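Side-chain contact in microbial collagenase (Bacillus anthracis, PDB 5SV5), which probably degrades collagen as a secreted metalloprotease, this fragment being its pre-peptidase C-terminal domain, a beta-sandwich module that probably helps bind the substrate: residues V90-D94 with N95-T99. Sequence-based numbering, arbitrary orientation.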
loop_
_atom_site.group_PDB
_atom_site.type_symbol
_atom_site.label_atom_id
_atom_site.label_comp_id
_atom_site.label_asym_id
_atom_site.label_seq_id
_atom_site.Cartn_x
_atom_site.Cartn_y
_atom_site.Cartn_z
ATOM N N VAL A 90 -0.888 2.468 -2.864
ATOM C CA VAL A 90 -0.298 1.544 -3.836
ATOM C C VAL A 90 -0.412 2.244 -5.184
ATOM O O VAL A 90 -1.526 2.564 -5.615
ATOM C CB VAL A 90 -1.030 0.190 -3.832
ATOM C CG1 VAL A 90 -0.417 -0.740 -4.863
ATOM C CG2 VAL A 90 -1.037 -0.425 -2.435
ATOM N N TYR A 91 0.712 2.519 -5.843
ATOM C CA TYR A 91 0.653 3.400 -6.999
ATOM C C TYR A 91 1.718 3.070 -8.025
ATOM O O TYR A 91 2.743 2.457 -7.718
ATOM C CB TYR A 91 0.754 4.876 -6.555
ATOM C CG TYR A 91 2.104 5.296 -6.003
ATOM C CD1 TYR A 91 2.436 5.088 -4.671
ATOM C CD2 TYR A 91 3.041 5.886 -6.826
ATOM C CE1 TYR A 91 3.662 5.487 -4.169
ATOM C CE2 TYR A 91 4.274 6.284 -6.340
ATOM C CZ TYR A 91 4.581 6.084 -5.007
ATOM O OH TYR A 91 5.800 6.473 -4.489
ATOM N N LYS A 92 1.463 3.509 -9.250
ATOM C CA LYS A 92 2.425 3.365 -10.329
ATOM C C LYS A 92 3.018 4.719 -10.710
ATOM O O LYS A 92 2.383 5.765 -10.622
ATOM C CB LYS A 92 1.859 2.626 -11.540
ATOM C CG LYS A 92 0.687 3.305 -12.222
ATOM C CD LYS A 92 0.244 2.541 -13.455
ATOM C CE LYS A 92 -0.922 3.240 -14.138
ATOM N NZ LYS A 92 -1.403 2.489 -15.323
ATOM N N TYR A 93 4.271 4.658 -11.152
ATOM C CA TYR A 93 5.040 5.843 -11.553
ATOM C C TYR A 93 5.530 5.773 -13.001
ATOM O O TYR A 93 6.250 6.670 -13.438
ATOM C CB TYR A 93 6.229 6.080 -10.594
ATOM C CG TYR A 93 7.103 4.861 -10.391
ATOM C CD1 TYR A 93 8.043 4.484 -11.354
ATOM C CD2 TYR A 93 6.987 4.072 -9.255
ATOM C CE1 TYR A 93 8.830 3.352 -11.191
ATOM C CE2 TYR A 93 7.770 2.941 -9.087
ATOM C CZ TYR A 93 8.695 2.595 -10.057
ATOM O OH TYR A 93 9.451 1.459 -9.889
ATOM N N ASP A 94 5.195 4.713 -13.727
ATOM C CA ASP A 94 5.522 4.640 -15.162
ATOM C C ASP A 94 4.245 4.370 -15.961
ATOM O O ASP A 94 3.155 4.345 -15.387
ATOM C CB ASP A 94 6.687 3.659 -15.463
ATOM C CG ASP A 94 6.301 2.181 -15.430
ATOM O OD1 ASP A 94 5.149 1.832 -15.108
ATOM O OD2 ASP A 94 7.215 1.362 -15.720
ATOM N N ASN A 95 4.376 4.171 -17.270
ATOM C CA ASN A 95 3.204 3.988 -18.140
ATOM C C ASN A 95 2.690 2.543 -18.295
ATOM O O ASN A 95 1.863 2.278 -19.165
ATOM C CB ASN A 95 3.475 4.621 -19.519
ATOM C CG ASN A 95 3.558 6.140 -19.461
ATOM O OD1 ASN A 95 2.780 6.789 -18.761
ATOM N ND2 ASN A 95 4.486 6.717 -20.216
ATOM N N GLY A 96 3.141 1.623 -17.451
ATOM C CA GLY A 96 2.654 0.252 -17.530
ATOM C C GLY A 96 1.246 0.043 -16.992
ATOM O O GLY A 96 0.766 0.818 -16.180
ATOM N N ASP A 97 0.592 -1.008 -17.477
ATOM C CA ASP A 97 -0.685 -1.479 -16.956
ATOM C C ASP A 97 -0.424 -2.800 -16.236
ATOM O O ASP A 97 0.202 -3.717 -16.786
ATOM C CB ASP A 97 -1.681 -1.717 -18.084
ATOM C CG ASP A 97 -2.181 -0.433 -18.716
ATOM O OD1 ASP A 97 -2.167 0.620 -18.055
ATOM O OD2 ASP A 97 -2.617 -0.493 -19.881
ATOM N N GLY A 98 -0.930 -2.921 -15.020
ATOM C CA GLY A 98 -0.703 -4.151 -14.284
ATOM C C GLY A 98 -1.701 -4.366 -13.185
ATOM O O GLY A 98 -2.455 -3.481 -12.800
ATOM N N THR A 99 -1.714 -5.598 -12.719
ATOM C CA THR A 99 -2.487 -6.044 -11.582
ATOM C C THR A 99 -1.547 -6.313 -10.413
ATOM O O THR A 99 -0.326 -6.486 -10.606
ATOM C CB THR A 99 -3.260 -7.324 -11.929
ATOM O OG1 THR A 99 -2.337 -8.298 -12.413
ATOM C CG2 THR A 99 -4.311 -7.050 -13.004
HETATM O O HOH W 1 -0.981 2.999 -18.720
#
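An Asx turn at D94-G96 shapes the loop that carries the chain of this beta-sandwich domain from strand 84-92 to strand 98-104; K92 reaches across the loop to G96 and D97, while the D94 carboxylate turns forward over the backbone N-H of G96. K92 sets out with CG between its backbone N and carbonyl carbon (chi1 62°), and the chain then runs fully extended, which carries the ammonium group to the far limb of the loop. There NZ gives a hydrogen bond to G96 O at 2.9 Å, tilted slightly from the carbonyl plane, and CD lies 3.3 Å from the same oxygen. A longer salt bridge joins NZ to D97 OD1 at 3.4 Å, the two side chains meeting at a slant. The carbonyl oxygens of L20 and G22, in the segment between the sodium ligands S19 and D24, also accept from NZ, so a buried lysine end is gripped by three backbone oxygens as well as a carboxylate; this setting probably favours the charged form. D97 OD1 in turn takes the N-H of G22, fastening this loop to that segment. A water ties the second limb together, donating to D97 OD1 at 2.7 Å and to N95 O at 3.0 Å, with a weak bond from K92 NZ. In the Asx turn, the G96 N-H meets D94 OD1 nearly straight (164°) at an N-to-O distance of 3.1 Å, arriving from above the carboxylate plane, and the same OD1 also receives a weak bond from G50 N.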